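PDB 3CZP: Polyphosphate:AMP phosphotransferase from Pseudomonas aeruginosa PAO1, which uses inorganic polyphosphate as phosphate donor to convert AMP to ADP and, less efficiently, GMP to GDP, with magnesium as cofactor. Local coordinates for residues Glu339-Gln344 with Phe350-Pro355; Asp82-Arg87 with Phe93-Pro98; Glu139-Asp144 with Tyr389-Asp394. All coordinates share one frame; numbering follows the deposited sequence. Where two conformers were deposited one is given.

Contact 1: Glu339-Gln344 with Phe350-Pro355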
loop_
_atom_site.group_PDB
_atom_site.type_symbol
_atom_site.label_atom_id
_atom_site.label_comp_id
_atom_site.label_asym_id
_atom_site.label_seq_id
_atom_site.Cartn_x
_atom_site.Cartn_y
_atom_site.Cartn_z
ATOM N N GLU A 339 -8.555 8.804 -3.497
ATOM C CA GLU A 339 -7.590 9.620 -4.263
ATOM C C GLU A 339 -6.432 8.803 -4.887
ATOM O O GLU A 339 -6.069 8.971 -6.071
ATOM C CB GLU A 339 -7.072 10.725 -3.317
ATOM C CG GLU A 339 -5.766 11.371 -3.657
ATOM C CD GLU A 339 -5.622 12.761 -3.032
ATOM O OE1 GLU A 339 -6.220 12.995 -1.949
ATOM O OE2 GLU A 339 -4.944 13.592 -3.677
ATOM N N GLU A 340 -5.868 7.912 -4.072
ATOM C CA GLU A 340 -4.776 7.040 -4.490
ATOM C C GLU A 340 -5.216 5.972 -5.484
ATOM O O GLU A 340 -4.374 5.484 -6.246
ATOM C CB GLU A 340 -4.067 6.412 -3.268
ATOM C CG GLU A 340 -3.011 7.341 -2.661
ATOM C CD GLU A 340 -2.397 6.873 -1.332
ATOM O OE1 GLU A 340 -1.892 7.762 -0.638
ATOM O OE2 GLU A 340 -2.393 5.658 -0.991
ATOM N N GLU A 341 -6.506 5.587 -5.461
ATOM C CA GLU A 341 -7.092 4.731 -6.468
ATOM C C GLU A 341 -7.409 5.457 -7.779
ATOM O O GLU A 341 -7.279 4.880 -8.864
ATOM C CB GLU A 341 -8.376 4.110 -5.977
ATOM C CG GLU A 341 -8.080 3.088 -4.851
ATOM C CD GLU A 341 -9.296 2.671 -4.106
ATOM O OE1 GLU A 341 -10.372 3.366 -4.173
ATOM O OE2 GLU A 341 -9.153 1.665 -3.392
ATOM N N ARG A 342 -7.831 6.707 -7.663
ATOM C CA ARG A 342 -8.128 7.495 -8.840
ATOM C C ARG A 342 -6.846 7.861 -9.676
ATOM O O ARG A 342 -6.926 8.087 -10.883
ATOM C CB ARG A 342 -8.884 8.733 -8.414
ATOM C CG ARG A 342 -10.360 8.472 -8.046
ATOM C CD ARG A 342 -11.172 9.799 -7.948
ATOM N NE ARG A 342 -10.463 10.826 -7.144
ATOM C CZ ARG A 342 -10.638 11.082 -5.833
ATOM N NH1 ARG A 342 -11.543 10.444 -5.078
ATOM N NH2 ARG A 342 -9.908 12.034 -5.249
ATOM N N ALA A 343 -5.683 7.902 -9.020
ATOM C CA ALA A 343 -4.383 8.205 -9.650
ATOM C C ALA A 343 -3.850 6.996 -10.402
ATOM O O ALA A 343 -2.767 7.061 -10.981
ATOM C CB ALA A 343 -3.390 8.626 -8.595
ATOM N N GLN A 344 -4.607 5.888 -10.424
ATOM C CA GLN A 344 -4.106 4.603 -11.003
ATOM C C GLN A 344 -5.148 4.045 -11.990
ATOM O O GLN A 344 -6.290 4.491 -12.015
ATOM C CB GLN A 344 -3.889 3.642 -9.881
ATOM C CG GLN A 344 -2.844 4.059 -8.936
ATOM C CD GLN A 344 -1.432 3.753 -9.468
ATOM O OE1 GLN A 344 -1.291 3.074 -10.478
ATOM N NE2 GLN A 344 -0.432 4.277 -8.827
ATOM N N PHE A 350 -8.566 -3.107 -7.354
ATOM C CA PHE A 350 -8.989 -4.474 -7.054
ATOM C C PHE A 350 -7.835 -5.404 -6.836
ATOM O O PHE A 350 -7.883 -6.209 -5.927
ATOM C CB PHE A 350 -9.931 -4.974 -8.149
ATOM C CG PHE A 350 -11.083 -4.061 -8.289
ATOM C CD1 PHE A 350 -12.028 -4.040 -7.305
ATOM C CD2 PHE A 350 -11.164 -3.156 -9.347
ATOM C CE1 PHE A 350 -13.110 -3.150 -7.372
ATOM C CE2 PHE A 350 -12.256 -2.254 -9.423
ATOM C CZ PHE A 350 -13.163 -2.228 -8.420
ATOM N N TRP A 351 -6.807 -5.299 -7.671
ATOM C CA TRP A 351 -5.597 -6.110 -7.504
ATOM C C TRP A 351 -4.994 -6.008 -6.087
ATOM O O TRP A 351 -4.332 -6.954 -5.594
ATOM C CB TRP A 351 -4.553 -5.728 -8.587
ATOM C CG TRP A 351 -4.635 -6.534 -9.843
ATOM C CD1 TRP A 351 -5.173 -6.125 -11.035
ATOM C CD2 TRP A 351 -4.245 -7.898 -10.025
ATOM N NE1 TRP A 351 -5.103 -7.142 -11.956
ATOM C CE2 TRP A 351 -4.505 -8.229 -11.369
ATOM C CE3 TRP A 351 -3.686 -8.876 -9.184
ATOM C CZ2 TRP A 351 -4.236 -9.506 -11.894
ATOM C CZ3 TRP A 351 -3.425 -10.125 -9.711
ATOM C CH2 TRP A 351 -3.683 -10.425 -11.050
ATOM N N ARG A 352 -5.091 -4.825 -5.507
ATOM C CA ARG A 352 -4.484 -4.503 -4.224
ATOM C C ARG A 352 -5.157 -5.301 -3.139
ATOM O O ARG A 352 -4.603 -5.487 -2.086
ATOM C CB ARG A 352 -4.547 -2.981 -3.921
ATOM C CG ARG A 352 -5.897 -2.546 -3.456
ATOM C CD ARG A 352 -6.103 -1.045 -3.320
ATOM N NE ARG A 352 -5.266 -0.396 -2.300
ATOM C CZ ARG A 352 -5.455 0.867 -1.896
ATOM N NH1 ARG A 352 -6.442 1.602 -2.400
ATOM N NH2 ARG A 352 -4.645 1.431 -1.014
ATOM N N HIS A 353 -6.362 -5.778 -3.407
ATOM C CA HIS A 353 -7.085 -6.614 -2.482
ATOM C C HIS A 353 -7.091 -8.093 -2.762
ATOM O O HIS A 353 -7.794 -8.821 -2.064
ATOM C CB HIS A 353 -8.550 -6.164 -2.431
ATOM C CG HIS A 353 -8.719 -4.855 -1.772
ATOM N ND1 HIS A 353 -8.377 -4.647 -0.461
ATOM C CD2 HIS A 353 -9.143 -3.664 -2.256
ATOM C CE1 HIS A 353 -8.588 -3.379 -0.156
ATOM N NE2 HIS A 353 -9.077 -2.768 -1.224
ATOM N N ILE A 354 -6.328 -8.564 -3.741
ATOM C CA ILE A 354 -6.377 -9.992 -4.101
ATOM C C ILE A 354 -5.739 -10.812 -3.016
ATOM O O ILE A 354 -4.703 -10.444 -2.504
ATOM C CB ILE A 354 -5.698 -10.214 -5.447
ATOM C CG1 ILE A 354 -6.625 -9.684 -6.562
ATOM C CG2 ILE A 354 -5.223 -11.658 -5.627
ATOM C CD1 ILE A 354 -7.884 -10.482 -6.737
ATOM N N PRO A 355 -6.347 -11.960 -2.660
ATOM C CA PRO A 355 -5.783 -12.724 -1.542
ATOM C C PRO A 355 -4.470 -13.448 -1.828
ATOM O O PRO A 355 -4.219 -13.890 -2.947
ATOM C CB PRO A 355 -6.929 -13.695 -1.177
ATOM C CG PRO A 355 -7.693 -13.854 -2.448
ATOM C CD PRO A 355 -7.608 -12.543 -3.156
#

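Contact 2: Asp82-Arg87 with Phe93-Pro98. With ACT (acetate ion), chain F.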
loop_
_atom_site.group_PDB
_atom_site.type_symbol
_atom_site.label_atom_id
_atom_site.label_comp_id
_atom_site.label_asym_id
_atom_site.label_seq_id
_atom_site.Cartn_x
_atom_site.Cartn_y
_atom_site.Cartn_z
ATOM N N ASP A 82 7.967 -12.457 -0.205
ATOM C CA ASP A 82 6.965 -13.439 0.151
ATOM C C ASP A 82 5.619 -12.981 -0.373
ATOM O O ASP A 82 4.879 -13.790 -0.891
ATOM C CB ASP A 82 6.819 -13.585 1.680
ATOM C CG ASP A 82 8.004 -14.212 2.346
ATOM O OD1 ASP A 82 8.809 -14.886 1.674
ATOM O OD2 ASP A 82 8.132 -14.031 3.580
ATOM N N GLU A 83 5.302 -11.692 -0.208
ATOM C CA GLU A 83 3.965 -11.142 -0.501
ATOM C C GLU A 83 3.672 -11.326 -1.972
ATOM O O GLU A 83 2.577 -11.667 -2.372
ATOM C CB GLU A 83 3.898 -9.625 -0.185
ATOM C CG GLU A 83 3.499 -9.134 1.272
ATOM C CD GLU A 83 4.569 -9.324 2.334
ATOM O OE1 GLU A 83 5.665 -9.825 2.013
ATOM O OE2 GLU A 83 4.300 -9.009 3.516
ATOM N N GLU A 84 4.700 -11.104 -2.768
ATOM C CA GLU A 84 4.640 -11.177 -4.224
ATOM C C GLU A 84 4.545 -12.608 -4.765
ATOM O O GLU A 84 3.822 -12.855 -5.716
ATOM C CB GLU A 84 5.857 -10.491 -4.815
ATOM C CG GLU A 84 5.739 -8.997 -4.572
ATOM C CD GLU A 84 6.947 -8.194 -4.906
ATOM O OE1 GLU A 84 8.057 -8.790 -5.052
ATOM O OE2 GLU A 84 6.768 -6.947 -4.955
ATOM N N LEU A 85 5.319 -13.500 -4.179
ATOM C CA LEU A 85 5.339 -14.917 -4.530
ATOM C C LEU A 85 4.058 -15.660 -4.165
ATOM O O LEU A 85 3.731 -16.678 -4.795
ATOM C CB LEU A 85 6.465 -15.648 -3.754
ATOM C CG LEU A 85 7.926 -15.471 -4.138
ATOM C CD1 LEU A 85 8.839 -16.167 -3.047
ATOM C CD2 LEU A 85 8.145 -16.030 -5.487
ATOM N N GLU A 86 3.389 -15.219 -3.105
ATOM C CA GLU A 86 2.103 -15.820 -2.689
ATOM C C GLU A 86 0.850 -15.233 -3.388
ATOM O O GLU A 86 -0.293 -15.563 -3.032
ATOM C CB GLU A 86 1.934 -15.652 -1.179
ATOM C CG GLU A 86 2.948 -16.441 -0.347
ATOM C CD GLU A 86 3.008 -17.925 -0.708
ATOM O OE1 GLU A 86 1.953 -18.483 -1.111
ATOM O OE2 GLU A 86 4.116 -18.533 -0.602
ATOM N N ARG A 87 1.085 -14.411 -4.388
ATOM C CA ARG A 87 0.022 -13.818 -5.176
ATOM C C ARG A 87 0.265 -14.059 -6.694
ATOM O O ARG A 87 1.369 -14.389 -7.094
ATOM C CB ARG A 87 -0.050 -12.334 -4.846
ATOM C CG ARG A 87 -0.672 -12.071 -3.470
ATOM C CD ARG A 87 -0.692 -10.626 -3.102
ATOM N NE ARG A 87 -1.325 -10.391 -1.828
ATOM C CZ ARG A 87 -0.785 -10.634 -0.639
ATOM N NH1 ARG A 87 0.397 -11.189 -0.535
ATOM N NH2 ARG A 87 -1.502 -10.420 0.437
ATOM N N PHE A 93 3.646 -6.259 -10.345
ATOM C CA PHE A 93 3.770 -5.124 -11.257
ATOM C C PHE A 93 2.696 -4.081 -10.959
ATOM O O PHE A 93 2.939 -2.844 -10.913
ATOM C CB PHE A 93 3.651 -5.610 -12.701
ATOM C CG PHE A 93 4.702 -6.600 -13.075
ATOM C CD1 PHE A 93 6.042 -6.270 -12.957
ATOM C CD2 PHE A 93 4.370 -7.841 -13.541
ATOM C CE1 PHE A 93 7.013 -7.163 -13.267
ATOM C CE2 PHE A 93 5.374 -8.745 -13.871
ATOM C CZ PHE A 93 6.686 -8.380 -13.715
ATOM N N TRP A 94 1.487 -4.529 -10.743
ATOM C CA TRP A 94 0.383 -3.567 -10.397
ATOM C C TRP A 94 0.731 -2.748 -9.158
ATOM O O TRP A 94 0.489 -1.527 -9.092
ATOM C CB TRP A 94 -0.943 -4.317 -10.121
ATOM C CG TRP A 94 -1.679 -4.847 -11.355
ATOM C CD1 TRP A 94 -1.583 -6.083 -11.890
ATOM C CD2 TRP A 94 -2.581 -4.114 -12.187
ATOM N NE1 TRP A 94 -2.379 -6.171 -13.024
ATOM C CE2 TRP A 94 -2.982 -4.963 -13.233
ATOM C CE3 TRP A 94 -3.046 -2.812 -12.174
ATOM C CZ2 TRP A 94 -3.900 -4.568 -14.225
ATOM C CZ3 TRP A 94 -3.968 -2.425 -13.172
ATOM C CH2 TRP A 94 -4.371 -3.305 -14.167
ATOM N N ARG A 95 1.357 -3.410 -8.189
ATOM C CA ARG A 95 1.732 -2.811 -6.943
ATOM C C ARG A 95 2.683 -1.622 -7.141
ATOM O O ARG A 95 2.650 -0.640 -6.347
ATOM C CB ARG A 95 2.323 -3.862 -5.976
ATOM C CG ARG A 95 2.936 -3.246 -4.774
ATOM C CD ARG A 95 2.909 -3.991 -3.520
ATOM N NE ARG A 95 4.025 -4.886 -3.397
ATOM C CZ ARG A 95 4.394 -5.452 -2.260
ATOM N NH1 ARG A 95 3.802 -5.176 -1.112
ATOM N NH2 ARG A 95 5.413 -6.272 -2.267
ATOM N N ARG A 96 3.525 -1.675 -8.179
ATOM C CA ARG A 96 4.539 -0.616 -8.415
ATOM C C ARG A 96 4.236 0.328 -9.545
ATOM O O ARG A 96 5.086 1.162 -9.899
ATOM C CB ARG A 96 5.935 -1.202 -8.692
ATOM C CG ARG A 96 6.483 -2.164 -7.667
ATOM C CD ARG A 96 6.408 -1.609 -6.293
ATOM N NE ARG A 96 6.899 -2.626 -5.342
ATOM C CZ ARG A 96 6.825 -2.553 -3.995
ATOM N NH1 ARG A 96 6.247 -1.507 -3.375
ATOM N NH2 ARG A 96 7.371 -3.538 -3.250
ATOM N N LEU A 97 3.015 0.315 -10.064
ATOM C CA LEU A 97 2.702 1.263 -11.111
ATOM C C LEU A 97 2.845 2.689 -10.558
ATOM O O LEU A 97 2.453 2.937 -9.417
ATOM C CB LEU A 97 1.355 0.976 -11.740
ATOM C CG LEU A 97 1.196 -0.362 -12.445
ATOM C CD1 LEU A 97 -0.229 -0.461 -12.932
ATOM C CD2 LEU A 97 2.148 -0.615 -13.662
ATOM N N PRO A 98 3.425 3.646 -11.362
ATOM C CA PRO A 98 3.537 5.011 -10.855
ATOM C C PRO A 98 2.227 5.725 -11.055
ATOM O O PRO A 98 1.558 5.481 -12.025
ATOM C CB PRO A 98 4.581 5.642 -11.769
ATOM C CG PRO A 98 4.494 4.815 -13.030
ATOM C CD PRO A 98 3.903 3.533 -12.751
HETATM C C ACT F . 6.407 -2.595 0.624
HETATM O O ACT F . 6.982 -2.242 -0.410
HETATM O OXT ACT F . 6.994 -3.498 1.237
HETATM C CH3 ACT F . 5.120 -1.994 1.084
#

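Contact 3: Glu139-Asp144 with Tyr389-Asp394. With EDO (1,2-ethanediol), chain G.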
loop_
_atom_site.group_PDB
_atom_site.type_symbol
_atom_site.label_atom_id
_atom_site.label_comp_id
_atom_site.label_asym_id
_atom_site.label_seq_id
_atom_site.Cartn_x
_atom_site.Cartn_y
_atom_site.Cartn_z
ATOM N N GLU A 139 -0.476 -4.228 -21.483
ATOM C CA GLU A 139 -0.053 -2.916 -22.007
ATOM C C GLU A 139 -1.166 -2.153 -22.678
ATOM O O GLU A 139 -1.261 -0.946 -22.499
ATOM C CB GLU A 139 1.106 -3.015 -22.936
ATOM C CG GLU A 139 2.291 -3.590 -22.175
ATOM C CD GLU A 139 3.492 -3.760 -22.964
ATOM O OE1 GLU A 139 3.489 -3.372 -24.156
ATOM O OE2 GLU A 139 4.477 -4.339 -22.368
ATOM N N ARG A 140 -2.008 -2.863 -23.410
ATOM C CA ARG A 140 -3.125 -2.180 -24.109
ATOM C C ARG A 140 -4.076 -1.489 -23.140
ATOM O O ARG A 140 -4.582 -0.380 -23.413
ATOM C CB ARG A 140 -3.864 -3.150 -25.012
ATOM C CG ARG A 140 -4.909 -2.517 -25.906
ATOM C CD ARG A 140 -5.757 -3.526 -26.647
ATOM N NE ARG A 140 -4.967 -4.040 -27.758
ATOM C CZ ARG A 140 -4.883 -3.475 -28.970
ATOM N NH1 ARG A 140 -5.608 -2.394 -29.301
ATOM N NH2 ARG A 140 -4.074 -4.010 -29.866
HETATM N N MSE A 141 -4.340 -2.164 -22.025
HETATM C CA MSE A 141 -5.279 -1.657 -21.037
HETATM C C MSE A 141 -4.685 -0.434 -20.335
HETATM O O MSE A 141 -5.360 0.530 -20.065
HETATM C CB MSE A 141 -5.601 -2.782 -20.040
HETATM C CG MSE A 141 -6.365 -2.354 -18.797
HETATM SE SE MSE A 141 -6.752 -3.839 -17.605
HETATM C CE MSE A 141 -4.966 -4.619 -17.524
ATOM N N LEU A 142 -3.408 -0.522 -20.015
ATOM C CA LEU A 142 -2.721 0.590 -19.385
ATOM C C LEU A 142 -2.722 1.796 -20.221
ATOM O O LEU A 142 -2.952 2.888 -19.691
ATOM C CB LEU A 142 -1.282 0.270 -19.095
ATOM C CG LEU A 142 -1.051 -0.806 -18.070
ATOM C CD1 LEU A 142 0.470 -0.943 -17.841
ATOM C CD2 LEU A 142 -1.805 -0.500 -16.759
ATOM N N CYS A 143 -2.453 1.617 -21.504
ATOM C CA CYS A 143 -2.480 2.719 -22.477
ATOM C C CYS A 143 -3.879 3.200 -22.751
ATOM O O CYS A 143 -4.092 4.401 -22.902
ATOM C CB CYS A 143 -1.791 2.334 -23.793
ATOM S SG CYS A 143 -0.043 2.043 -23.584
ATOM N N ASP A 144 -4.840 2.283 -22.807
ATOM C CA ASP A 144 -6.290 2.669 -22.887
ATOM C C ASP A 144 -6.729 3.512 -21.680
ATOM O O ASP A 144 -7.529 4.404 -21.800
ATOM C CB ASP A 144 -7.171 1.420 -22.942
ATOM C CG ASP A 144 -7.263 0.794 -24.323
ATOM O OD1 ASP A 144 -6.967 1.470 -25.338
ATOM O OD2 ASP A 144 -7.636 -0.406 -24.415
ATOM N N TYR A 389 -15.215 -5.660 -20.249
ATOM C CA TYR A 389 -15.589 -7.070 -20.230
ATOM C C TYR A 389 -14.377 -7.958 -20.486
ATOM O O TYR A 389 -14.108 -8.894 -19.733
ATOM C CB TYR A 389 -16.676 -7.350 -21.269
ATOM C CG TYR A 389 -17.936 -6.536 -21.075
ATOM C CD1 TYR A 389 -18.782 -6.778 -20.000
ATOM C CD2 TYR A 389 -18.278 -5.528 -21.965
ATOM C CE1 TYR A 389 -19.934 -6.037 -19.818
ATOM C CE2 TYR A 389 -19.429 -4.782 -21.791
ATOM C CZ TYR A 389 -20.252 -5.041 -20.717
ATOM O OH TYR A 389 -21.398 -4.300 -20.540
ATOM N N GLY A 390 -13.649 -7.656 -21.556
ATOM C CA GLY A 390 -12.436 -8.429 -21.923
ATOM C C GLY A 390 -11.336 -8.300 -20.915
ATOM O O GLY A 390 -10.665 -9.261 -20.567
ATOM N N GLU A 391 -11.110 -7.071 -20.488
ATOM C CA GLU A 391 -10.238 -6.772 -19.336
ATOM C C GLU A 391 -10.576 -7.583 -18.065
ATOM O O GLU A 391 -9.690 -8.124 -17.394
ATOM C CB GLU A 391 -10.303 -5.264 -19.052
ATOM C CG GLU A 391 -9.578 -4.487 -20.092
ATOM C CD GLU A 391 -9.723 -2.999 -20.009
ATOM O OE1 GLU A 391 -10.516 -2.475 -19.192
ATOM O OE2 GLU A 391 -8.971 -2.366 -20.781
ATOM N N ILE A 392 -11.860 -7.652 -17.732
ATOM C CA ILE A 392 -12.296 -8.383 -16.545
ATOM C C ILE A 392 -11.987 -9.871 -16.680
ATOM O O ILE A 392 -11.498 -10.506 -15.746
ATOM C CB ILE A 392 -13.804 -8.200 -16.291
ATOM C CG1 ILE A 392 -14.082 -6.811 -15.714
ATOM C CG2 ILE A 392 -14.321 -9.284 -15.358
ATOM C CD1 ILE A 392 -15.548 -6.436 -15.706
ATOM N N ASN A 393 -12.278 -10.413 -17.857
ATOM C CA ASN A 393 -12.036 -11.801 -18.162
ATOM C C ASN A 393 -10.581 -12.141 -18.116
ATOM O O ASN A 393 -10.198 -13.212 -17.555
ATOM C CB ASN A 393 -12.644 -12.164 -19.534
ATOM C CG ASN A 393 -14.144 -12.260 -19.513
ATOM O OD1 ASN A 393 -14.769 -12.498 -18.468
ATOM N ND2 ASN A 393 -14.746 -12.099 -20.696
ATOM N N ASP A 394 -9.744 -11.212 -18.617
ATOM C CA ASP A 394 -8.288 -11.443 -18.577
ATOM C C ASP A 394 -7.815 -11.451 -17.103
ATOM O O ASP A 394 -7.050 -12.299 -16.697
ATOM C CB ASP A 394 -7.458 -10.419 -19.376
ATOM C CG ASP A 394 -7.747 -10.420 -20.911
ATOM O OD1 ASP A 394 -8.277 -11.417 -21.512
ATOM O OD2 ASP A 394 -7.417 -9.369 -21.529
HETATM C C1 EDO G . -4.556 1.805 -26.859
HETATM O O1 EDO G . -4.723 3.236 -26.756
HETATM C C2 EDO G . -5.339 1.244 -28.065
HETATM O O2 EDO G . -6.344 0.269 -27.708
HETATM O O HOH W 1 -7.866 -2.916 -23.182
#

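Contact 1: Glu339-Gln344 with Phe350-Pro355
The connection between strands 330-333 and 360-364 of the second PPK2 domain, which carries two short helices, is closed by an ion pair between Glu341, on helix 339-342, and Arg352, just past helix 348-351. Arg352 stands at the second position of a type I beta turn running from Trp351 to Ile354. Its NH1 reaches Glu341 OE2 at 2.9 Å, a salt bridge whose hydrogen bond is weak because the N-H...O angle is only 127°. The carboxylate lies at the edge of the guanidinium, near its plane, yet the two flat groups are turned 78° apart, so the pair cannot form the flat two-pronged arrangement. The same NH1 is 3.3 Å from Glu341 CG, so it touches the stem as well as the acid. Glu341 runs extended beyond CG, whereas Arg352 sets out with CG wedged between its backbone N and carbonyl carbon (chi1 78°) and bends again at chi3, crossing the glutamate at about a right angle. Arg352 CG sits over one face of the His353 ring, toward its rim, 3.6 Å above the plane. Long, flexible chains suit this partly exposed place, where charge must span backbones 9.4 Å apart between Glu341 CA and Phe350 CA. Each charged group has a stronger partner elsewhere: Glu341 OE1 accepts from Thr338 N, and Arg352 pairs with Glu340 of the second subunit. The guanidinium is thus shared between its own chain and the dimer partner, and the bent bond to Glu341 is consistent with an auxiliary electrostatic tie.

Contact 2: Asp82-Arg87 with Phe93-Pro98
Glu84 and Arg95 meet through one straight bond: Arg95 NH2 donates to Glu84 OE2 over 3.1 Å with an N-H...O angle of 175°. The acceptor lies in the guanidinium plane, at its edge, but the donor comes from above the carboxylate, and the two planes stand 70° apart. Arg96 NH2 lies 3.9 Å from the same Glu84 OE2, a long salt bridge that completes a three-residue network with two positive groups around one acid. Arg96 also binds an acetate, probably from the crystallisation liquor: its NH1 and NH2 each donate to the acetate O at 3.1 Å, gripping that oxygen in the plane of the guanidinium. The same O lies over one face of the Arg95 guanidinium without a bond. Arg95 NE lies over one face of the Arg96 guanidinium, toward its rim, 3.6 Å above the plane; the acid and the acetate would offset the charge gathered there.

Arg95 reaches Glu84 with CG anti to its backbone N (chi1 170°) and bends at chi2 and chi3, which bring NH2 to 4.2 Å from Glu83 CB. Behind the acid, Ser81 N binds Glu84 OE1, holding the carboxylate from its other oxygen. In the second shell, Arg87 NH1 donates to Glu83 O across the end of the short helix. Glu83 itself turns its carboxylate to the second subunit, where Ser81 and Arg95 of that chain receive it, just as Arg95 here pairs with Glu83 of the second subunit.

The contact joins helix 82-85 to helix 91-96 in the first PPK2 domain, in the connection that follows strand 72-76 and leads to strand 103-107. Arg96 leans on Gln75 of strand 72-76, Phe93 meets Trp110 edge-to-face, and Trp94 packs against helix 125-144.

Contact 3: Glu139-Asp144 with Tyr389-Asp394
Between residues 139-144 and 389-394, both helical, the nearest CA atoms are those of Met141 and Glu391, 7.3 Å apart. Met141, a selenomethionine in this crystal, lays its chain over the stem and carboxylate of Glu391: in the conformer given, CG is 3.3 Å from Glu391 OE2, and SE lies 3.8 Å from Glu391 CG. A chi1 of 169° points the Met141 chain at the other helix before it bends at chi3. A flexible, unbranched side chain suits this site, because it can follow the methylenes of a glutamate while burying its own apolar surface. Glu391 stretches out beyond CG and carries its carboxylate past Met141, where Arg387 forms a salt bridge with OE2. That oxygen also faces Asp144 OD2 at 4.3 Å, a pair of like charges that would repel. One water lies between them and donates to both, at 2.7 Å from Glu391 OE2 and 2.8 Å from Asp144 OD2, which would ease the repulsion.

The helices belong to different PPK2 domains. Behind them, Leu142 packs on Ile45 of strand 44-50, Cys143 on Leu149 of strand 148-155, and Asn393 reaches helix 446-460.

Contacts 1 and 2 occupy equivalent places in the two fused PPK2 domains: each links short helices in the connection between the second and third strands of a five-stranded parallel sheet. Each does so with a Glu-Arg pair whose arginine also makes a salt bridge to the second subunit. Contact 1 is a surface contact with a bent, weak bond, whereas contact 2 is partly buried, its bond straight and extended into a network. Contact 3, also partly buried, instead joins long helices of different domains through a methionine laid against a glutamate, and a water bridge, untouched by the other subunit. Trp351 stacks on Trp94 between contacts 1 and 2, and Trp94 packs on Met141 of contact 3 in the conformer given.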